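Local coordinates for gamma-glutamyl-gamma-aminobutyraldehyde dehydrogenase (Burkholderia cenocepacia, PDB 4LIH), which probably oxidises aldehydes, perhaps including gamma-glutamyl-gamma-aminobutyraldehyde, to the corresponding acids with NAD(P)+ as the electron acceptor, at residues 66-71 / 239-244; 168-173 / 245-250; 195-200 / 226-231. All blocks are in the same frame, centred on the assembly; numbering follows the deposited sequence. Where two conformers were deposited one is given.

Contact 1. Residues 66-71 / 239-244; sequences DVNAAV and ALHRDV
V71 of helix 64-80 packs on H241, in the turn that leads out of helix 232-240 of the Rossmann-type coenzyme domain of this aldehyde dehydrogenase. The H241 side chain reaches from its turn toward the helix. From CB, CG points roughly anti to the backbone N (chi1 -151°), which carries the imidazole out to the helix. CG and ND1 lie under V71 CG1. H241 ND1 also accepts a hydrogen bond from D243 N at 3.0 Å, in the plane of the ring, which fixes the ring's rotation and ties it to its own type I turn, H241 to V244. H241 CE1 makes the nearest approach to V71 CG1, 3.5 Å. The methyl sits over one ring face, offset toward the rim, as a CH-pi contact. H241 CD2 has V67 CG1 at 4.4 Å. H241 NE2, at the tip, donates to N68 OD1 at 2.9 Å. This bond is bent, 130° at the hydrogen. OD1 lies near the ring plane, but NE2 stands above the plane of the N68 amide, which is turned almost square to the ring. Water 1 gives NE2 a second, weak partner and donates to N68 O.

V71 has further neighbours in the turn. In one conformer, D243 CB lies against V71 CG1 and its carboxylate pairs with R75, one turn after V71 in the helix. V71 CG2 meets V244 CG2 at 3.8 Å.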
loop_
_atom_site.group_PDB
_atom_site.type_symbol
_atom_site.label_atom_id
_atom_site.label_comp_id
_atom_site.label_asym_id
_atom_site.label_seq_id
_atom_site.Cartn_x
_atom_site.Cartn_y
_atom_site.Cartn_z
ATOM N N ASP A 66 11.303 -3.520 41.552
ATOM C CA ASP A 66 10.503 -4.402 40.687
ATOM C C ASP A 66 10.377 -3.905 39.252
ATOM O O ASP A 66 10.455 -4.700 38.326
ATOM C CB ASP A 66 9.107 -4.615 41.275
ATOM C CG ASP A 66 9.140 -4.929 42.764
ATOM O OD1 ASP A 66 9.498 -6.033 43.099
ATOM O OD2 ASP A 66 8.839 -4.057 43.604
ATOM N N VAL A 67 10.148 -2.604 39.074
ATOM C CA VAL A 67 10.155 -2.000 37.725
ATOM C C VAL A 67 11.519 -2.296 37.098
ATOM O O VAL A 67 11.584 -2.760 35.956
ATOM C CB VAL A 67 9.918 -0.488 37.748
ATOM C CG1 VAL A 67 10.266 0.141 36.399
ATOM C CG2 VAL A 67 8.457 -0.199 38.094
ATOM N N ASN A 68 12.605 -2.084 37.853
ATOM C CA ASN A 68 13.926 -2.318 37.287
ATOM C C ASN A 68 14.153 -3.777 36.898
ATOM O O ASN A 68 14.733 -4.034 35.849
ATOM C CB ASN A 68 15.045 -1.861 38.214
ATOM C CG ASN A 68 15.269 -0.370 38.187
ATOM O OD1 ASN A 68 14.796 0.380 37.308
ATOM N ND2 ASN A 68 16.017 0.080 39.182
ATOM N N ALA A 69 13.681 -4.729 37.722
ATOM C CA ALA A 69 13.784 -6.139 37.368
ATOM C C ALA A 69 13.026 -6.476 36.054
ATOM O O ALA A 69 13.558 -7.216 35.189
ATOM C CB ALA A 69 13.281 -7.010 38.505
ATOM N N ALA A 70 11.815 -5.902 35.910
ATOM C CA ALA A 70 10.957 -6.119 34.738
ATOM C C ALA A 70 11.612 -5.545 33.493
ATOM O O ALA A 70 11.715 -6.212 32.492
ATOM C CB ALA A 70 9.594 -5.487 34.952
ATOM N N VAL A 71 12.108 -4.310 33.584
ATOM C CA VAL A 71 12.769 -3.661 32.478
ATOM C C VAL A 71 14.058 -4.365 32.040
ATOM O O VAL A 71 14.319 -4.490 30.842
ATOM C CB VAL A 71 13.024 -2.159 32.776
ATOM C CG1 VAL A 71 13.960 -1.565 31.742
ATOM C CG2 VAL A 71 11.708 -1.388 32.828
ATOM N N ALA A 239 8.190 5.845 32.665
ATOM C CA ALA A 239 8.334 6.982 31.790
ATOM C C ALA A 239 9.730 7.582 31.878
ATOM O O ALA A 239 10.266 8.079 30.872
ATOM C CB ALA A 239 7.226 8.005 32.033
ATOM N N LEU A 240 10.371 7.455 33.037
ATOM C CA LEU A 240 11.737 7.969 33.242
ATOM C C LEU A 240 12.853 7.004 32.859
ATOM O O LEU A 240 14.011 7.407 32.736
ATOM C CB LEU A 240 11.952 8.357 34.727
ATOM C CG LEU A 240 11.166 9.578 35.177
ATOM C CD1 LEU A 240 10.997 9.623 36.697
ATOM C CD2 LEU A 240 11.888 10.827 34.656
ATOM N N HIS A 241 12.522 5.725 32.660
ATOM C CA HIS A 241 13.541 4.707 32.586
ATOM C C HIS A 241 14.466 4.846 31.390
ATOM O O HIS A 241 14.033 5.002 30.246
ATOM C CB HIS A 241 12.948 3.289 32.630
ATOM C CG HIS A 241 13.878 2.279 33.226
ATOM N ND1 HIS A 241 15.011 1.860 32.589
ATOM C CD2 HIS A 241 13.886 1.657 34.435
ATOM C CE1 HIS A 241 15.668 1.002 33.350
ATOM N NE2 HIS A 241 14.996 0.856 34.472
ATOM N N ARG A 242 15.756 4.746 31.668
ATOM C CA ARG A 242 16.793 4.894 30.649
ATOM C C ARG A 242 16.853 3.730 29.641
ATOM O O ARG A 242 17.440 3.853 28.564
ATOM C CB ARG A 242 18.167 5.093 31.326
ATOM N N ASP A 243 16.158 2.650 29.968
ATOM C CA ASP A 243 16.217 1.443 29.193
ATOM C C ASP A 243 14.905 0.988 28.566
ATOM O O ASP A 243 14.790 -0.146 28.058
ATOM C CB ASP A 243 16.713 0.349 30.070
ATOM C CG ASP A 243 17.490 -0.611 29.315
ATOM O OD1 ASP A 243 17.913 -0.205 28.213
ATOM O OD2 ASP A 243 17.664 -1.729 29.806
ATOM N N VAL A 244 13.925 1.857 28.654
ATOM C CA VAL A 244 12.624 1.696 27.993
ATOM C C VAL A 244 12.721 2.592 26.727
ATOM O O VAL A 244 13.168 3.718 26.779
ATOM C CB VAL A 244 11.495 2.171 28.918
ATOM C CG1 VAL A 244 10.171 2.338 28.180
ATOM C CG2 VAL A 244 11.341 1.201 30.098
HETATM O O HOH W 1 16.443 -1.966 34.916
#

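Contact 2. Residues 168-173 / 245-250; sequences VVAAVV and DCIAFT
V168 O is gripped by two backbone N-H groups. D245 N gives V168 O a bond of 2.8 Å, in the carbonyl plane, and C246 N adds a weak, bent one. V168 and D245 are tied a second time. V168 N donates to D245 OD2 at 2.8 Å in an almost straight line, 178° at the hydrogen, and meets the anti lone pair of that oxygen. The D245 side chain has CG beside its own backbone N (chi1 -62°), which turns the carboxylate back to V168 in the neighbouring strand. OD2 also forms a salt bridge with R75, a pairing that would probably favour the charged form of the acid.

Beyond this end the strands run parallel, 4.7 Å apart at their axes. A170 N donates to C246 O, and A248 N to A170 O at 2.9 Å. V172 N then donates to A248 O, and T250 N to V172 O. CA-H...O contacts fill in between them.

Side chains alternate between the two faces. A170, V172, I247 and F249 share one face, and I259 and V255 of helix 253-266 pack on I247 and F249 there. V172 spreads its methyls. V172 CG1 meets F249 CD1 at 3.8 Å, at the edge of the ring and near its plane. V172 CG2 reaches I247 CD1 at 4.1 Å. On the other face V169 CG2 touches C246 CB, and K185 of helix 178-191 packs on A171 and A248.

K185 also bonds T250 OG1. The T250 side chain lies about 3 Å from that of E274, the predicted active-site residue, at their nearest atoms. Parallel central strands with helices on both faces are typical of the Rossmann-type coenzyme domain of aldehyde dehydrogenases, here ending beside the probable catalytic site.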
loop_
_atom_site.group_PDB
_atom_site.type_symbol
_atom_site.label_atom_id
_atom_site.label_comp_id
_atom_site.label_asym_id
_atom_site.label_seq_id
_atom_site.Cartn_x
_atom_site.Cartn_y
_atom_site.Cartn_z
ATOM N N VAL A 168 12.190 -2.229 24.034
ATOM C CA VAL A 168 11.407 -2.386 25.231
ATOM C C VAL A 168 10.260 -1.369 25.285
ATOM O O VAL A 168 10.486 -0.111 25.265
ATOM C CB VAL A 168 12.269 -2.268 26.527
ATOM C CG1 VAL A 168 11.362 -2.299 27.734
ATOM C CG2 VAL A 168 13.347 -3.379 26.610
ATOM N N VAL A 169 9.031 -1.898 25.367
ATOM C CA VAL A 169 7.808 -1.063 25.395
ATOM C C VAL A 169 7.158 -1.128 26.764
ATOM O O VAL A 169 6.955 -2.211 27.283
ATOM C CB VAL A 169 6.805 -1.539 24.340
ATOM C CG1 VAL A 169 5.519 -0.768 24.419
ATOM C CG2 VAL A 169 7.397 -1.414 22.930
ATOM N N ALA A 170 6.927 0.042 27.368
ATOM C CA ALA A 170 6.157 0.175 28.587
ATOM C C ALA A 170 4.745 0.542 28.189
ATOM O O ALA A 170 4.557 1.392 27.340
ATOM C CB ALA A 170 6.774 1.228 29.499
ATOM N N ALA A 171 3.772 -0.140 28.754
ATOM C CA ALA A 171 2.353 0.226 28.600
ATOM C C ALA A 171 1.674 0.463 29.951
ATOM O O ALA A 171 1.655 -0.422 30.810
ATOM C CB ALA A 171 1.651 -0.855 27.847
ATOM N N VAL A 172 1.103 1.654 30.119
ATOM C CA VAL A 172 0.385 2.043 31.316
ATOM C C VAL A 172 -1.066 2.246 30.906
ATOM O O VAL A 172 -1.355 3.102 30.062
ATOM C CB VAL A 172 0.950 3.360 31.885
ATOM C CG1 VAL A 172 0.181 3.808 33.132
ATOM C CG2 VAL A 172 2.451 3.246 32.151
ATOM N N VAL A 173 -1.962 1.429 31.447
ATOM C CA VAL A 173 -3.338 1.416 30.991
ATOM C C VAL A 173 -4.334 1.668 32.107
ATOM O O VAL A 173 -3.992 1.514 33.268
ATOM C CB VAL A 173 -3.643 0.095 30.254
ATOM C CG1 VAL A 173 -2.738 -0.027 29.039
ATOM C CG2 VAL A 173 -3.425 -1.062 31.184
ATOM N N ASP A 245 12.246 2.066 25.603
ATOM C CA ASP A 245 12.398 2.701 24.316
ATOM C C ASP A 245 11.123 3.397 23.854
ATOM O O ASP A 245 11.155 4.210 22.949
ATOM C CB ASP A 245 12.786 1.634 23.301
ATOM C CG ASP A 245 14.115 0.965 23.638
ATOM O OD1 ASP A 245 15.132 1.702 23.634
ATOM O OD2 ASP A 245 14.170 -0.256 23.854
ATOM N N CYS A 246 10.007 3.071 24.481
ATOM C CA CYS A 246 8.690 3.542 24.065
ATOM C C CYS A 246 7.749 3.410 25.208
ATOM O O CYS A 246 7.813 2.435 25.894
ATOM C CB CYS A 246 8.170 2.703 22.890
ATOM S SG CYS A 246 6.429 2.934 22.556
ATOM N N ILE A 247 6.889 4.402 25.439
ATOM C CA ILE A 247 5.864 4.300 26.453
ATOM C C ILE A 247 4.508 4.637 25.807
ATOM O O ILE A 247 4.374 5.695 25.173
ATOM C CB ILE A 247 6.140 5.173 27.721
ATOM C CG1 ILE A 247 5.063 4.894 28.770
ATOM C CG2 ILE A 247 6.162 6.670 27.374
ATOM C CD1 ILE A 247 5.445 5.240 30.185
ATOM N N ALA A 248 3.552 3.730 25.964
ATOM C CA ALA A 248 2.160 3.846 25.476
ATOM C C ALA A 248 1.206 3.923 26.666
ATOM O O ALA A 248 1.212 3.028 27.506
ATOM C CB ALA A 248 1.812 2.633 24.609
ATOM N N PHE A 249 0.404 5.003 26.735
ATOM C CA PHE A 249 -0.421 5.352 27.886
ATOM C C PHE A 249 -1.842 5.643 27.413
ATOM O O PHE A 249 -2.064 6.227 26.353
ATOM C CB PHE A 249 0.185 6.585 28.585
ATOM C CG PHE A 249 -0.690 7.216 29.647
ATOM C CD1 PHE A 249 -0.659 6.764 30.926
ATOM C CD2 PHE A 249 -1.502 8.306 29.354
ATOM C CE1 PHE A 249 -1.434 7.329 31.913
ATOM C CE2 PHE A 249 -2.273 8.895 30.332
ATOM C CZ PHE A 249 -2.247 8.400 31.626
ATOM N N THR A 250 -2.809 5.185 28.191
ATOM C CA THR A 250 -4.191 5.589 28.036
ATOM C C THR A 250 -4.608 6.013 29.408
ATOM O O THR A 250 -4.367 5.270 30.353
ATOM C CB THR A 250 -5.106 4.463 27.538
ATOM O OG1 THR A 250 -4.663 4.017 26.249
ATOM C CG2 THR A 250 -6.582 4.938 27.403
#

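Contact 3. Residues 195-200 / 226-231; sequences SVVLKP and NVVPGA
The amide of N226 turns its ND2 back to V196 O across a parallel strand pair, part of the beta-alpha-beta unit made by strand 195-199, helix 206-218 and strand 225-227. V196 O lies 26° out of the amide plane, and N226 ND2 stands well above the carbonyl plane of V196, 3.0 Å from V196 O. N226 N comes to the same oxygen from the opposite face, so one residue grips it twice. The carbonyl group of the amide takes a bond from D33 N, and ND2 gives another to G223 O. V197 CG2 lies against ND2.

The backbone pairing goes on with L198 N to N226 O at 2.8 Å and V228 N to L198 O. Beside the V197 face of the sheet, V197 CG1 touches V228 CG2, and A70 of helix 64-80 packs on both valines. On the opposite face, L198 and V227 lie side by side, with CD2 and CG2 3.8 Å apart. V227 CG1 also meets CD of the P200 ring, at 3.8 Å. A208 of helix 206-218 covers V227 and P200.

Past the strand ends the segments are joined by K199. Its chain is bent at chi2 (-62°) and again at chi3, and this folds it over V228 O. That oxygen is buried and has no hydrogen-bond partner. G230 belongs to a possible Rossmann-type glycine motif. Water 2 accepts from G230 N and lies in hydrogen-bonding reach of P200 O. The K199 ammonium group gathers three carbonyls: NZ bonds P200 O at 2.9 Å, and G230 O and A231 O at 3.1 Å each.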
loop_
_atom_site.group_PDB
_atom_site.type_symbol
_atom_site.label_atom_id
_atom_site.label_comp_id
_atom_site.label_asym_id
_atom_site.label_seq_id
_atom_site.Cartn_x
_atom_site.Cartn_y
_atom_site.Cartn_z
ATOM N N SER A 195 9.655 -6.510 23.541
ATOM C CA SER A 195 9.395 -6.874 24.925
ATOM C C SER A 195 8.516 -5.815 25.561
ATOM O O SER A 195 8.639 -4.595 25.258
ATOM C CB SER A 195 10.695 -7.012 25.680
ATOM O OG SER A 195 11.392 -8.086 25.154
ATOM N N VAL A 196 7.611 -6.277 26.396
ATOM C CA VAL A 196 6.629 -5.416 27.053
ATOM C C VAL A 196 6.661 -5.494 28.589
ATOM O O VAL A 196 6.701 -6.585 29.187
ATOM C CB VAL A 196 5.219 -5.729 26.534
ATOM C CG1 VAL A 196 4.127 -4.960 27.310
ATOM C CG2 VAL A 196 5.155 -5.385 25.058
ATOM N N VAL A 197 6.626 -4.312 29.197
ATOM C CA VAL A 197 6.340 -4.148 30.617
ATOM C C VAL A 197 5.010 -3.397 30.732
ATOM O O VAL A 197 4.884 -2.214 30.375
ATOM C CB VAL A 197 7.485 -3.450 31.329
ATOM C CG1 VAL A 197 7.240 -3.440 32.835
ATOM C CG2 VAL A 197 8.801 -4.183 31.006
ATOM N N LEU A 198 4.003 -4.123 31.197
ATOM C CA LEU A 198 2.673 -3.574 31.378
ATOM C C LEU A 198 2.416 -3.202 32.859
ATOM O O LEU A 198 2.696 -3.983 33.763
ATOM C CB LEU A 198 1.647 -4.572 30.921
ATOM C CG LEU A 198 0.148 -4.296 31.088
ATOM C CD1 LEU A 198 -0.289 -3.308 30.071
ATOM C CD2 LEU A 198 -0.587 -5.621 30.892
ATOM N N LYS A 199 1.891 -2.005 33.065
ATOM C CA LYS A 199 1.563 -1.474 34.378
ATOM C C LYS A 199 0.064 -1.215 34.365
ATOM O O LYS A 199 -0.392 -0.175 33.871
ATOM C CB LYS A 199 2.349 -0.204 34.668
ATOM C CG LYS A 199 2.705 0.001 36.149
ATOM C CD LYS A 199 1.486 0.144 37.056
ATOM C CE LYS A 199 0.857 1.510 36.931
ATOM N NZ LYS A 199 -0.357 1.724 37.763
ATOM N N PRO A 200 -0.721 -2.164 34.879
ATOM C CA PRO A 200 -2.167 -1.991 34.976
ATOM C C PRO A 200 -2.542 -0.982 36.077
ATOM O O PRO A 200 -1.711 -0.702 36.924
ATOM C CB PRO A 200 -2.641 -3.407 35.308
ATOM C CG PRO A 200 -1.504 -3.989 36.095
ATOM C CD PRO A 200 -0.298 -3.487 35.379
ATOM N N ASN A 226 5.779 -8.840 30.841
ATOM C CA ASN A 226 5.832 -8.663 32.299
ATOM C C ASN A 226 4.701 -7.730 32.733
ATOM O O ASN A 226 4.371 -6.761 32.029
ATOM C CB ASN A 226 7.130 -7.991 32.704
ATOM C CG ASN A 226 8.346 -8.587 32.027
ATOM O OD1 ASN A 226 8.881 -9.607 32.466
ATOM N ND2 ASN A 226 8.737 -7.999 30.894
ATOM N N VAL A 227 4.131 -8.004 33.914
ATOM C CA VAL A 227 3.063 -7.189 34.483
ATOM C C VAL A 227 3.507 -6.760 35.895
ATOM O O VAL A 227 3.922 -7.612 36.732
ATOM C CB VAL A 227 1.701 -7.946 34.497
ATOM C CG1 VAL A 227 0.627 -7.179 35.274
ATOM C CG2 VAL A 227 1.230 -8.224 33.060
ATOM N N VAL A 228 3.507 -5.450 36.113
ATOM C CA VAL A 228 3.975 -4.807 37.335
ATOM C C VAL A 228 2.830 -4.009 37.960
ATOM O O VAL A 228 2.652 -2.821 37.664
ATOM C CB VAL A 228 5.172 -3.877 37.035
ATOM C CG1 VAL A 228 5.661 -3.137 38.264
ATOM C CG2 VAL A 228 6.285 -4.688 36.432
ATOM N N PRO A 229 2.062 -4.665 38.840
ATOM C CA PRO A 229 0.975 -3.949 39.520
ATOM C C PRO A 229 1.502 -2.897 40.513
ATOM O O PRO A 229 2.656 -3.000 40.960
ATOM C CB PRO A 229 0.189 -5.059 40.237
ATOM C CG PRO A 229 0.875 -6.338 39.968
ATOM C CD PRO A 229 2.143 -6.083 39.218
ATOM N N GLY A 230 0.643 -1.911 40.833
ATOM C CA GLY A 230 0.985 -0.816 41.766
ATOM C C GLY A 230 0.251 0.462 41.414
ATOM O O GLY A 230 -0.647 0.459 40.553
ATOM N N ALA A 231 0.646 1.558 42.045
ATOM C CA ALA A 231 -0.012 2.835 41.889
ATOM C C ALA A 231 0.752 3.743 40.891
ATOM O O ALA A 231 1.241 3.280 39.869
ATOM C CB ALA A 231 -0.190 3.503 43.259
HETATM O O HOH W 2 -1.910 -2.257 39.277
#

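Overall arrangement
From the N terminus, helix 64-80 comes first. Its residues 66-71 wait 168 residues for 239-244, where contact 1 closes the longest loop. Within that loop the chain lays down strand 157-172, then strand 195-199, and passes through helix 206-218 to strand 225-227. Contact 3 closes this short excursion and lies wholly within the spans of both other contacts. Helix 232-240 follows, and its exit leads straight into strand 246-250, which closes contact 2. Contacts 1 and 2 therefore cross. Contacts 2 and 3 share one sheet, joined by the backbone pairing of strands 157-172 and 195-199. Contact 1 lies beside them and ties helix 64-80 to that sheet's connecting turn.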